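Local coordinates for protein serine protease inhibitor 4, isoform B (PDB 4P0F) that belongs to the serpin family and probably inhibits serine proteases, and perhaps cysteine proteases, at residues 218-223 against 233-238; 211-216 against 259-264; 51-56 against 301-306; 309-314 against 337-342; 197-202 against 380-385. All blocks are in the same frame, centred on the assembly; numbering follows the deposited sequence.

Contact 1: residues 218-223 against 233-238; sequences AMALEL and LIVLPN
The chi1 of Asn238 (-69°) sets its CG anti to its own carbonyl carbon, and this brings the amide back over Ala218. OD1 ends 3.5 Å from Ala218 C. The chi1 of Met219 (-59°) sends its extended chain across Asn238 at about a right angle, with CG 3.6 Å from Asn238 OD1. Asn238 ND2 gives one bond to Asp217 and reaches Ala218 O through a water, which accepts from ND2 at 2.8 Å and donates to Ala218 O. With an alanine here, Asp217 and this water would probably lose their amide mate, and Met219 the oxygen it lies against. Beyond this end the two strands form an antiparallel hairpin. Met219 with Leu236 and Leu221 with Ile234 are its hydrogen-bonded pairs. Leu236 N meets Met219 O at 2.8 Å in an almost straight bond (178°). Between them, Ala220 and Val235 form a non-hydrogen-bonded pair, and Ala220 CB rests 4.1 Å from Leu233 CD1. At the far end the CD1 methyls of Leu223 and Ile234 touch at 4.0 Å. The hairpin belongs to serpin sheet B. Strand 197-213 flanks 218-223 and strand 360-366 flanks 233-238. The face with Met219, Leu221, Ile234 and Leu236 is covered by Phe354 of strand 352-355, and Leu221 also meets Val267 and Leu269 of strand 263-281.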
# COMPACT_ATOMS: atom_id res chain seq x y z
N ALA A 218 -6.59 16.14 17.09
CA ALA A 218 -7.40 15.40 16.14
C ALA A 218 -8.42 14.51 16.84
O ALA A 218 -8.45 14.42 18.07
CB ALA A 218 -6.51 14.57 15.24
N MET A 219 -9.26 13.87 16.04
CA MET A 219 -10.16 12.84 16.53
C MET A 219 -10.11 11.69 15.55
O MET A 219 -9.74 11.87 14.39
CB MET A 219 -11.59 13.37 16.68
CG MET A 219 -11.72 14.55 17.62
SD MET A 219 -13.38 15.28 17.62
CE MET A 219 -13.06 16.64 18.75
N ALA A 220 -10.45 10.50 16.02
CA ALA A 220 -10.41 9.34 15.15
C ALA A 220 -11.64 8.47 15.34
O ALA A 220 -12.26 8.47 16.40
CB ALA A 220 -9.15 8.52 15.40
N LEU A 221 -11.95 7.72 14.29
CA LEU A 221 -13.11 6.85 14.24
C LEU A 221 -12.72 5.62 13.43
O LEU A 221 -11.94 5.72 12.47
CB LEU A 221 -14.32 7.58 13.59
CG LEU A 221 -15.71 6.98 13.74
CD1 LEU A 221 -16.24 7.18 15.15
CD2 LEU A 221 -16.66 7.60 12.73
N GLU A 222 -13.21 4.46 13.85
CA GLU A 222 -13.03 3.23 13.10
C GLU A 222 -14.37 2.69 12.62
O GLU A 222 -15.30 2.54 13.41
CB GLU A 222 -12.33 2.18 13.95
CG GLU A 222 -11.00 1.77 13.40
CD GLU A 222 -10.29 0.75 14.26
OE1 GLU A 222 -10.97 0.01 15.01
OE2 GLU A 222 -9.06 0.71 14.17
N LEU A 223 -14.44 2.39 11.33
CA LEU A 223 -15.63 1.82 10.71
C LEU A 223 -15.34 0.37 10.35
O LEU A 223 -14.53 0.11 9.45
CB LEU A 223 -16.01 2.63 9.48
CG LEU A 223 -16.21 4.14 9.67
CD1 LEU A 223 -16.60 4.81 8.37
CD2 LEU A 223 -17.25 4.41 10.75
N LEU A 233 -9.93 3.23 9.54
CA LEU A 233 -9.61 4.24 10.53
C LEU A 233 -9.54 5.58 9.85
O LEU A 233 -8.85 5.73 8.85
CB LEU A 233 -8.27 3.92 11.20
CG LEU A 233 -7.72 4.96 12.17
CD1 LEU A 233 -8.53 4.97 13.46
CD2 LEU A 233 -6.25 4.67 12.43
N ILE A 234 -10.28 6.55 10.38
CA ILE A 234 -10.25 7.92 9.88
C ILE A 234 -9.66 8.80 10.98
O ILE A 234 -10.12 8.75 12.11
CB ILE A 234 -11.66 8.43 9.51
CG1 ILE A 234 -12.30 7.50 8.48
CG2 ILE A 234 -11.59 9.84 8.96
CD1 ILE A 234 -13.80 7.63 8.40
N VAL A 235 -8.63 9.59 10.64
CA VAL A 235 -8.07 10.54 11.59
C VAL A 235 -8.28 11.93 11.03
O VAL A 235 -7.78 12.27 9.97
CB VAL A 235 -6.58 10.28 11.87
CG1 VAL A 235 -6.14 11.08 13.08
CG2 VAL A 235 -6.33 8.79 12.09
N LEU A 236 -9.05 12.71 11.78
CA LEU A 236 -9.58 13.99 11.35
C LEU A 236 -8.99 15.13 12.18
O LEU A 236 -9.23 15.19 13.39
CB LEU A 236 -11.11 13.97 11.49
CG LEU A 236 -11.87 15.20 11.04
CD1 LEU A 236 -11.76 15.40 9.53
CD2 LEU A 236 -13.35 15.06 11.46
N PRO A 237 -8.22 16.03 11.55
CA PRO A 237 -7.75 17.20 12.29
C PRO A 237 -8.91 18.01 12.87
O PRO A 237 -10.00 18.01 12.28
CB PRO A 237 -7.00 18.02 11.23
CG PRO A 237 -6.64 17.05 10.17
CD PRO A 237 -7.71 16.00 10.17
N ASN A 238 -8.70 18.68 14.00
CA ASN A 238 -9.76 19.49 14.60
C ASN A 238 -10.01 20.78 13.83
O ASN A 238 -11.07 21.40 13.97
CB ASN A 238 -9.43 19.83 16.06
CG ASN A 238 -9.49 18.63 16.98
OD1 ASN A 238 -10.12 17.62 16.68
ND2 ASN A 238 -8.84 18.75 18.14
O HOH W 1 -8.59 16.63 19.96

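Contact 2: residues 211-216 against 259-264; sequences ADLPAL and TQSLYE
Ser261 meets Ala211 where the chain leaves helix 255-260, beside the end of strand 197-213 in serpin sheet B. That strand then enters the type I beta turn Leu213 to Leu216, which leads to strand 218-224. The carbonyl O of Ser261 lies 3.4 Å from Ala211 CB, and its own CB is 4.2 Å from Leu213 CD2. Its hydroxyl turns back to the helix and bonds to Gln257 O. Leu262 follows. Its N bonds to Thr259 O, which ties this residue to the last part of the helix. With chi1 at -56°, its CG stands anti to the carbonyl carbon, and the branch swings in so that CD2 comes 3.7 Å from Ala211 CB and 3.6 Å from Ala211 N. No hydrogen bond joins the two segments; they meet by van der Waals contact. Just beside them, Tyr263 begins strand 263-281 and pairs through its backbone with Tyr210. A chi1 of 60° folds its ring between its own N and carbonyl carbon. The ring edge then faces Ser261 O in plane, and Tyr263 CE1 lies 4.3 Å from Ala211 CA, reached obliquely.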
# COMPACT_ATOMS: atom_id res chain seq x y z
N ALA A 211 -12.05 7.98 19.28
CA ALA A 211 -11.16 8.59 20.26
C ALA A 211 -10.93 10.06 20.00
O ALA A 211 -10.79 10.51 18.87
CB ALA A 211 -9.80 7.86 20.29
N ASP A 212 -10.89 10.81 21.09
CA ASP A 212 -10.35 12.15 21.08
C ASP A 212 -8.84 12.03 21.21
O ASP A 212 -8.35 11.33 22.10
CB ASP A 212 -10.92 12.97 22.23
CG ASP A 212 -10.59 14.44 22.12
OD1 ASP A 212 -10.53 14.96 20.98
OD2 ASP A 212 -10.41 15.08 23.17
N LEU A 213 -8.13 12.72 20.33
CA LEU A 213 -6.68 12.69 20.29
C LEU A 213 -6.12 14.10 20.49
O LEU A 213 -5.57 14.70 19.57
CB LEU A 213 -6.21 12.11 18.95
CG LEU A 213 -6.70 10.69 18.66
CD1 LEU A 213 -6.45 10.32 17.19
CD2 LEU A 213 -6.03 9.69 19.59
N PRO A 214 -6.26 14.64 21.71
CA PRO A 214 -5.92 16.05 21.92
C PRO A 214 -4.44 16.39 21.80
O PRO A 214 -4.14 17.55 21.54
CB PRO A 214 -6.42 16.32 23.35
CG PRO A 214 -6.44 15.01 24.01
CD PRO A 214 -6.80 14.01 22.93
N ALA A 215 -3.54 15.42 21.97
CA ALA A 215 -2.11 15.71 21.80
C ALA A 215 -1.76 15.78 20.30
O ALA A 215 -0.76 16.38 19.92
CB ALA A 215 -1.24 14.65 22.51
N LEU A 216 -2.60 15.17 19.47
CA LEU A 216 -2.51 15.30 18.01
C LEU A 216 -3.44 16.38 17.43
O LEU A 216 -3.46 16.58 16.22
CB LEU A 216 -2.85 13.97 17.34
CG LEU A 216 -1.91 12.78 17.54
CD1 LEU A 216 -2.53 11.52 16.96
CD2 LEU A 216 -0.56 13.06 16.90
N THR A 259 -5.02 3.32 17.77
CA THR A 259 -6.17 2.42 17.82
C THR A 259 -6.46 1.94 19.24
O THR A 259 -7.60 1.64 19.58
CB THR A 259 -6.00 1.20 16.91
OG1 THR A 259 -4.91 0.40 17.36
CG2 THR A 259 -5.80 1.62 15.47
N GLN A 260 -5.45 1.88 20.11
CA GLN A 260 -5.70 1.48 21.48
C GLN A 260 -6.45 2.57 22.26
O GLN A 260 -7.02 2.30 23.31
CB GLN A 260 -4.40 1.09 22.16
CG GLN A 260 -3.96 -0.32 21.78
CD GLN A 260 -2.73 -0.78 22.53
OE1 GLN A 260 -2.72 -0.83 23.76
NE2 GLN A 260 -1.69 -1.11 21.79
N SER A 261 -6.49 3.79 21.72
CA SER A 261 -7.21 4.89 22.37
C SER A 261 -8.71 4.85 22.11
O SER A 261 -9.48 5.51 22.79
CB SER A 261 -6.66 6.24 21.89
OG SER A 261 -5.27 6.33 22.14
N LEU A 262 -9.11 4.08 21.11
CA LEU A 262 -10.52 4.03 20.69
C LEU A 262 -11.41 3.33 21.69
O LEU A 262 -11.02 2.33 22.30
CB LEU A 262 -10.61 3.30 19.36
CG LEU A 262 -9.80 3.84 18.19
CD1 LEU A 262 -9.85 2.84 17.03
CD2 LEU A 262 -10.31 5.20 17.77
N TYR A 263 -12.63 3.84 21.85
CA TYR A 263 -13.65 3.22 22.70
C TYR A 263 -15.00 3.38 22.02
O TYR A 263 -15.22 4.37 21.33
CB TYR A 263 -13.66 3.83 24.10
CG TYR A 263 -13.94 5.31 24.13
CD1 TYR A 263 -12.92 6.24 23.95
CD2 TYR A 263 -15.23 5.79 24.32
CE1 TYR A 263 -13.17 7.60 23.97
CE2 TYR A 263 -15.49 7.15 24.34
CZ TYR A 263 -14.46 8.05 24.17
OH TYR A 263 -14.71 9.41 24.19
N GLU A 264 -15.90 2.42 22.21
CA GLU A 264 -17.23 2.49 21.59
C GLU A 264 -18.07 3.63 22.16
O GLU A 264 -18.19 3.77 23.38
CB GLU A 264 -17.97 1.17 21.80
CG GLU A 264 -17.38 0.00 21.02
CD GLU A 264 -17.76 0.01 19.56
OE1 GLU A 264 -18.51 0.92 19.13
OE2 GLU A 264 -17.32 -0.91 18.83

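Contact 3: residues 51-56 against 301-306; sequences GAENET and FGKMLQ
A type I beta turn, Phe301 to Met304, packs on the short link between helix 38-49 and helix 54-64, and Gly51 O reaches into it. Lys303 N donates to Gly51 O at 3.0 Å. The bond is bent, with 145° at the hydrogen, and the donor is tilted from the carbonyl plane. Phe301 CA adds a weaker C-H contact to the same oxygen. Gly51 has no side chain, and Met304 CG comes 3.7 Å from its CA. A beta carbon on Gly51 would collide with that CG.

The ring of Phe301 meets Ala52 of the link and Thr56 of helix 54-64. Thr56 CG2 sits over one face in a CH-pi contact, 4.2 Å from the ring centroid of Phe301. Ala52 CB comes obliquely to CE1 of that ring at 3.8 Å. The hydroxyl of Thr56 turns to Glu300 instead, so the methyl is left to cover the ring. In the serpin fold this turn lies in the loop that runs on to strand 311-324 of sheet A, and Phe301 also packs on Leu311 and Val313 of that strand.

On the partly exposed outer side, Glu53 CG lies 3.5 Å from Lys303 CD, and the two chains touch along their carbons. Lys303 bends at chi3 (85°), and its NZ stays 6.1 Å from Glu53 OE2, too far for a salt bridge. A water accepts from Gly302 N at 2.9 Å and donates weakly to Glu53 OE1. Gly302 O bonds to Arg106.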
# COMPACT_ATOMS: atom_id res chain seq x y z
N GLY A 51 17.10 -11.96 -2.71
CA GLY A 51 18.14 -12.14 -3.71
C GLY A 51 19.30 -11.18 -3.57
O GLY A 51 20.22 -11.20 -4.39
N ALA A 52 19.27 -10.35 -2.53
CA ALA A 52 20.29 -9.33 -2.31
C ALA A 52 21.40 -9.83 -1.39
O ALA A 52 21.21 -10.77 -0.62
CB ALA A 52 19.66 -8.06 -1.74
N GLU A 53 22.55 -9.18 -1.48
CA GLU A 53 23.71 -9.53 -0.69
C GLU A 53 24.33 -8.27 -0.09
O GLU A 53 24.01 -7.16 -0.50
CB GLU A 53 24.75 -10.26 -1.54
CG GLU A 53 24.27 -11.58 -2.09
CD GLU A 53 25.40 -12.37 -2.72
OE1 GLU A 53 25.33 -12.66 -3.93
OE2 GLU A 53 26.37 -12.68 -2.01
N ASN A 54 25.21 -8.47 0.88
CA ASN A 54 26.09 -7.40 1.37
C ASN A 54 25.33 -6.14 1.78
O ASN A 54 24.27 -6.24 2.39
CB ASN A 54 27.13 -7.08 0.29
CG ASN A 54 27.85 -8.33 -0.21
OD1 ASN A 54 28.22 -9.20 0.57
ND2 ASN A 54 28.04 -8.42 -1.52
N GLU A 55 25.85 -4.96 1.45
CA GLU A 55 25.22 -3.71 1.91
C GLU A 55 23.84 -3.47 1.29
O GLU A 55 22.97 -2.84 1.91
CB GLU A 55 26.12 -2.50 1.62
CG GLU A 55 25.57 -1.21 2.22
CD GLU A 55 26.37 0.03 1.87
OE1 GLU A 55 27.51 -0.09 1.37
OE2 GLU A 55 25.83 1.14 2.10
N THR A 56 23.62 -3.97 0.08
CA THR A 56 22.31 -3.85 -0.53
C THR A 56 21.27 -4.55 0.35
O THR A 56 20.21 -3.99 0.64
CB THR A 56 22.31 -4.46 -1.96
OG1 THR A 56 23.26 -3.75 -2.77
CG2 THR A 56 20.94 -4.36 -2.61
N PHE A 301 22.81 -8.11 -6.13
CA PHE A 301 21.66 -9.00 -6.23
C PHE A 301 22.09 -10.36 -6.77
O PHE A 301 21.36 -10.99 -7.54
CB PHE A 301 20.57 -8.40 -7.11
CG PHE A 301 19.77 -7.31 -6.43
CD1 PHE A 301 18.84 -7.62 -5.47
CD2 PHE A 301 19.96 -5.99 -6.78
CE1 PHE A 301 18.12 -6.62 -4.85
CE2 PHE A 301 19.24 -4.99 -6.16
CZ PHE A 301 18.31 -5.31 -5.20
N GLY A 302 23.26 -10.82 -6.34
CA GLY A 302 23.81 -12.06 -6.84
C GLY A 302 23.13 -13.34 -6.41
O GLY A 302 23.52 -14.42 -6.88
N LYS A 303 22.13 -13.24 -5.55
CA LYS A 303 21.43 -14.43 -5.10
C LYS A 303 20.11 -14.65 -5.84
O LYS A 303 19.39 -15.59 -5.53
CB LYS A 303 21.20 -14.36 -3.59
CG LYS A 303 22.44 -14.84 -2.82
CD LYS A 303 22.42 -14.43 -1.35
CE LYS A 303 21.64 -15.40 -0.48
NZ LYS A 303 21.61 -14.96 0.95
N MET A 304 19.83 -13.83 -6.85
CA MET A 304 18.62 -13.98 -7.64
C MET A 304 18.74 -15.05 -8.73
O MET A 304 17.92 -15.96 -8.79
CB MET A 304 18.24 -12.65 -8.29
CG MET A 304 17.68 -11.66 -7.30
SD MET A 304 17.16 -10.13 -8.09
CE MET A 304 16.06 -9.46 -6.82
N LEU A 305 19.76 -14.94 -9.57
CA LEU A 305 19.92 -15.80 -10.75
C LEU A 305 21.17 -16.67 -10.72
O LEU A 305 22.18 -16.31 -10.12
CB LEU A 305 19.97 -14.94 -12.01
CG LEU A 305 18.81 -13.99 -12.28
CD1 LEU A 305 19.09 -13.20 -13.55
CD2 LEU A 305 17.51 -14.75 -12.40
N GLN A 306 21.13 -17.81 -11.40
CA GLN A 306 22.33 -18.63 -11.49
C GLN A 306 23.43 -17.88 -12.26
O GLN A 306 24.61 -18.06 -12.00
CB GLN A 306 22.00 -19.97 -12.16
CG GLN A 306 20.98 -20.76 -11.36
CD GLN A 306 20.74 -22.15 -11.91
OE1 GLN A 306 21.20 -22.49 -13.00
NE2 GLN A 306 20.02 -22.97 -11.15
O HOH W 2 25.77 -9.70 -5.35

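Contact 4: residues 309-314 against 337-342; sequences EPLKVS and MAVRRK
Val313 CG2 packs 3.9 Å from Met337 CE on the buried, close side of this strand pair. Leu311 CB meets Val339 CG1 at 3.8 Å on the same side. Between the strands, Lys312 and Arg340 bond backbone to backbone in both directions, and the Arg340 N to Lys312 O bond is nearly straight (170°). Ser314 N and Lys342 N extend the ladder to Ala338 O and Pro310 O.

The other side is more open. Lys312 and Arg340 lie side by side, pointing the same way, but each charge has its own mate: Asp297 for Lys312 and Glu160 for Arg340. Arg340 also grips Arg341 O side-on in its guanidinium plane, with NE at 2.8 Å. At the loose end Glu309 OE2 stays 4.2 Å from Arg341 NH1, well out of the guanidinium plane. A water bridges them instead, donating to Glu309 OE2 and accepting from Arg341 NH1. Glu309 is held by Arg162 and Tyr103.

Strand 328-341 runs between strands 161-174 and 311-324. This is consistent with the reactive-centre loop inserted into sheet A, the hallmark of a cleaved serpin.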
# COMPACT_ATOMS: atom_id res chain seq x y z
N GLU A 309 25.85 -12.42 -13.98
CA GLU A 309 25.61 -11.04 -14.38
C GLU A 309 25.24 -10.17 -13.20
O GLU A 309 24.26 -10.47 -12.51
CB GLU A 309 24.48 -10.95 -15.41
CG GLU A 309 24.81 -11.56 -16.75
CD GLU A 309 23.61 -11.62 -17.68
OE1 GLU A 309 22.59 -10.98 -17.37
OE2 GLU A 309 23.69 -12.33 -18.71
N PRO A 310 25.99 -9.09 -12.96
CA PRO A 310 25.54 -8.16 -11.92
C PRO A 310 24.21 -7.50 -12.29
O PRO A 310 23.99 -7.17 -13.46
CB PRO A 310 26.67 -7.13 -11.86
CG PRO A 310 27.85 -7.83 -12.36
CD PRO A 310 27.36 -8.77 -13.41
N LEU A 311 23.35 -7.32 -11.29
CA LEU A 311 22.00 -6.80 -11.48
C LEU A 311 21.77 -5.55 -10.66
O LEU A 311 22.44 -5.32 -9.66
CB LEU A 311 20.94 -7.85 -11.08
CG LEU A 311 21.07 -9.25 -11.69
CD1 LEU A 311 20.00 -10.16 -11.10
CD2 LEU A 311 20.97 -9.20 -13.20
N LYS A 312 20.79 -4.74 -11.08
CA LYS A 312 20.32 -3.62 -10.27
C LYS A 312 18.83 -3.37 -10.54
O LYS A 312 18.26 -3.85 -11.51
CB LYS A 312 21.13 -2.36 -10.55
CG LYS A 312 20.89 -1.75 -11.91
CD LYS A 312 21.79 -0.55 -12.13
CE LYS A 312 21.57 0.07 -13.50
NZ LYS A 312 22.42 1.28 -13.69
N VAL A 313 18.20 -2.60 -9.66
CA VAL A 313 16.79 -2.25 -9.83
C VAL A 313 16.66 -1.03 -10.74
O VAL A 313 17.29 -0.01 -10.48
CB VAL A 313 16.13 -1.98 -8.46
CG1 VAL A 313 14.72 -1.48 -8.63
CG2 VAL A 313 16.16 -3.24 -7.61
N SER A 314 15.85 -1.14 -11.79
CA SER A 314 15.64 -0.03 -12.72
C SER A 314 14.35 0.74 -12.46
O SER A 314 14.22 1.88 -12.90
CB SER A 314 15.62 -0.55 -14.16
OG SER A 314 14.74 -1.65 -14.27
N MET A 337 8.61 -4.35 -9.28
CA MET A 337 10.03 -3.99 -9.22
C MET A 337 10.75 -4.62 -10.39
O MET A 337 10.80 -5.84 -10.49
CB MET A 337 10.68 -4.48 -7.93
CG MET A 337 10.27 -3.73 -6.66
SD MET A 337 11.24 -4.19 -5.21
CE MET A 337 12.84 -4.46 -6.00
N ALA A 338 11.30 -3.79 -11.26
CA ALA A 338 12.05 -4.28 -12.42
C ALA A 338 13.52 -4.38 -12.08
O ALA A 338 14.10 -3.42 -11.60
CB ALA A 338 11.84 -3.37 -13.61
N VAL A 339 14.11 -5.55 -12.36
CA VAL A 339 15.52 -5.81 -12.09
C VAL A 339 16.19 -6.10 -13.43
O VAL A 339 15.70 -6.93 -14.20
CB VAL A 339 15.71 -6.99 -11.13
CG1 VAL A 339 17.18 -7.31 -10.91
CG2 VAL A 339 15.03 -6.70 -9.79
N ARG A 340 17.29 -5.40 -13.70
CA ARG A 340 17.99 -5.49 -14.98
C ARG A 340 19.45 -5.84 -14.78
O ARG A 340 20.00 -5.65 -13.71
CB ARG A 340 17.89 -4.17 -15.74
CG ARG A 340 18.42 -2.98 -14.94
CD ARG A 340 18.75 -1.80 -15.82
NE ARG A 340 19.89 -2.12 -16.68
CZ ARG A 340 20.25 -1.41 -17.75
NH1 ARG A 340 19.57 -0.33 -18.10
NH2 ARG A 340 21.29 -1.81 -18.46
N ARG A 341 20.09 -6.35 -15.81
CA ARG A 341 21.54 -6.49 -15.72
C ARG A 341 22.16 -5.10 -15.80
O ARG A 341 21.66 -4.23 -16.51
CB ARG A 341 22.06 -7.41 -16.81
CG ARG A 341 21.80 -6.96 -18.22
CD ARG A 341 22.86 -7.56 -19.15
NE ARG A 341 24.17 -6.98 -18.88
CZ ARG A 341 25.33 -7.54 -19.23
NH1 ARG A 341 25.36 -8.69 -19.87
NH2 ARG A 341 26.47 -6.93 -18.92
N LYS A 342 23.23 -4.88 -15.05
CA LYS A 342 24.00 -3.66 -15.20
C LYS A 342 24.61 -3.63 -16.59
O LYS A 342 25.11 -4.65 -17.09
CB LYS A 342 25.09 -3.55 -14.14
CG LYS A 342 24.58 -3.67 -12.70
CD LYS A 342 25.73 -3.53 -11.69
CE LYS A 342 25.29 -3.85 -10.26
NZ LYS A 342 26.50 -3.97 -9.38
O HOH W 3 23.47 -10.52 -20.84
O HOH W 4 25.78 -6.98 -15.70

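Contact 5: residues 197-202 against 380-385; sequences VQVPMM and LEENTF
Val197 CG2 presses on Leu380 O at 3.2 Å, where the C-terminal tail crosses a strand of serpin sheet C. Residues 380-382 run at 73° to residues 197-200, and no hydrogen bond joins them. With chi1 at -68°, CG2 of Val197 sits between the backbone N and carbonyl carbon and faces Leu380 O, while CG1 comes 4.1 Å from Glu381 CG. Trimming Val197 to an alanine is likely to open a gap beside Leu380 O and leave Glu381 CG without the methyl it touches. Next along the strand, Val199 CG1 meets Leu380 CB at 4.0 Å. Glu382 lies extended over the strand. Gln198 O lies nearest CD of Glu382, at 3.0 Å, and about equally far from OE1 and OE2. All three oxygens are acceptors, so no hydrogen bond is made. OE2 of Glu382 also lies 3.4 Å from Pro200 CD.

The next shell fixes the strand. Strand 185-189 flanks it on one side, with Gln198 NE2 bonded to Thr188, and strand 263-281 on the other. Phe189 and Pro272 pack on Leu380. Farther along the tail, Asn383 OD1 accepts from Phe385 N at 3.1 Å in an Asx turn.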
# COMPACT_ATOMS: atom_id res chain seq x y z
N VAL A 197 -16.41 23.25 -1.66
CA VAL A 197 -17.10 22.57 -2.74
C VAL A 197 -18.24 21.75 -2.16
O VAL A 197 -18.20 21.39 -0.99
CB VAL A 197 -16.15 21.65 -3.53
CG1 VAL A 197 -15.13 22.48 -4.30
CG2 VAL A 197 -15.48 20.68 -2.59
N GLN A 198 -19.26 21.47 -2.97
CA GLN A 198 -20.32 20.55 -2.58
C GLN A 198 -20.01 19.15 -3.09
O GLN A 198 -19.79 18.96 -4.29
CB GLN A 198 -21.68 21.02 -3.11
CG GLN A 198 -22.07 22.41 -2.65
CD GLN A 198 -22.21 22.50 -1.14
OE1 GLN A 198 -23.02 21.79 -0.55
NE2 GLN A 198 -21.42 23.36 -0.52
N VAL A 199 -20.01 18.18 -2.19
CA VAL A 199 -19.79 16.78 -2.54
C VAL A 199 -20.78 15.88 -1.80
O VAL A 199 -21.29 16.25 -0.75
CB VAL A 199 -18.35 16.34 -2.20
CG1 VAL A 199 -17.35 17.21 -2.95
CG2 VAL A 199 -18.10 16.39 -0.71
N PRO A 200 -21.04 14.68 -2.34
CA PRO A 200 -21.94 13.76 -1.65
C PRO A 200 -21.43 13.34 -0.29
O PRO A 200 -20.31 12.81 -0.19
CB PRO A 200 -22.02 12.56 -2.60
CG PRO A 200 -20.76 12.63 -3.40
CD PRO A 200 -20.49 14.09 -3.57
N MET A 201 -22.22 13.60 0.74
CA MET A 201 -21.89 13.25 2.12
C MET A 201 -22.85 12.20 2.64
O MET A 201 -24.07 12.41 2.67
CB MET A 201 -21.96 14.48 3.04
CG MET A 201 -20.89 15.49 2.76
SD MET A 201 -19.30 14.89 3.37
CE MET A 201 -18.33 16.38 3.12
N MET A 202 -22.29 11.08 3.06
CA MET A 202 -23.05 9.98 3.63
C MET A 202 -23.21 10.23 5.11
O MET A 202 -22.27 10.67 5.76
CB MET A 202 -22.34 8.66 3.37
CG MET A 202 -21.86 8.53 1.94
SD MET A 202 -21.12 6.95 1.53
CE MET A 202 -19.64 6.96 2.54
N LEU A 380 -11.41 17.54 -2.91
CA LEU A 380 -12.52 16.86 -3.55
C LEU A 380 -13.26 17.83 -4.45
O LEU A 380 -13.26 19.03 -4.21
CB LEU A 380 -13.48 16.27 -2.52
CG LEU A 380 -12.96 15.12 -1.67
CD1 LEU A 380 -13.99 14.75 -0.62
CD2 LEU A 380 -12.62 13.91 -2.54
N GLU A 381 -13.85 17.29 -5.51
CA GLU A 381 -14.78 18.05 -6.34
C GLU A 381 -15.85 17.11 -6.87
O GLU A 381 -15.60 15.92 -7.07
CB GLU A 381 -14.06 18.74 -7.49
CG GLU A 381 -13.37 20.05 -7.11
CD GLU A 381 -11.90 19.89 -6.74
OE1 GLU A 381 -11.22 18.99 -7.30
OE2 GLU A 381 -11.42 20.66 -5.89
N GLU A 382 -17.04 17.65 -7.08
CA GLU A 382 -18.04 16.99 -7.90
C GLU A 382 -17.71 17.35 -9.34
O GLU A 382 -17.67 18.53 -9.69
CB GLU A 382 -19.46 17.45 -7.54
CG GLU A 382 -20.11 16.68 -6.41
CD GLU A 382 -21.48 17.24 -6.02
OE1 GLU A 382 -21.93 18.21 -6.67
OE2 GLU A 382 -22.10 16.72 -5.07
N ASN A 383 -17.41 16.35 -10.16
CA ASN A 383 -17.14 16.63 -11.56
C ASN A 383 -18.43 17.02 -12.27
O ASN A 383 -19.44 16.32 -12.16
CB ASN A 383 -16.49 15.44 -12.25
CG ASN A 383 -16.00 15.77 -13.64
OD1 ASN A 383 -15.81 16.94 -13.99
ND2 ASN A 383 -15.80 14.74 -14.46
N THR A 384 -18.39 18.15 -12.97
CA THR A 384 -19.54 18.63 -13.71
C THR A 384 -19.48 18.19 -15.17
O THR A 384 -20.42 18.42 -15.93
CB THR A 384 -19.62 20.16 -13.66
OG1 THR A 384 -18.39 20.72 -14.13
CG2 THR A 384 -19.87 20.63 -12.22
N PHE A 385 -18.37 17.56 -15.56
CA PHE A 385 -18.22 17.03 -16.91
C PHE A 385 -18.54 15.55 -16.94
O PHE A 385 -18.20 14.82 -16.01
CB PHE A 385 -16.78 17.23 -17.44
CG PHE A 385 -16.41 18.66 -17.72
CD1 PHE A 385 -16.60 19.22 -18.97
CD2 PHE A 385 -15.84 19.45 -16.72
CE1 PHE A 385 -16.24 20.53 -19.23
CE2 PHE A 385 -15.49 20.76 -16.97
CZ PHE A 385 -15.70 21.31 -18.22

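From the N terminus, contact 3 opens first, at 51-56, and closes at 301-306. Within that span contact 5 opens, then contact 2 at 211-216. Contact 1 opens and closes next, and contact 2 closes around it, so both lie within contact 3. Contact 4 follows. Contact 5 closes last, at 380-385; it encloses contacts 1, 2 and 4 and crosses contact 3. Contacts 1 and 2 touch at sheet B: one pairs two strands, the other sets the exit of helix 255-260 against strand 197-213. Across the molecule, contact 3 ties helix 54-64 to the turn before strand 311-324, which contact 4 pairs with the inserted strand. Contact 5 brings the C-terminal tail to sheet C.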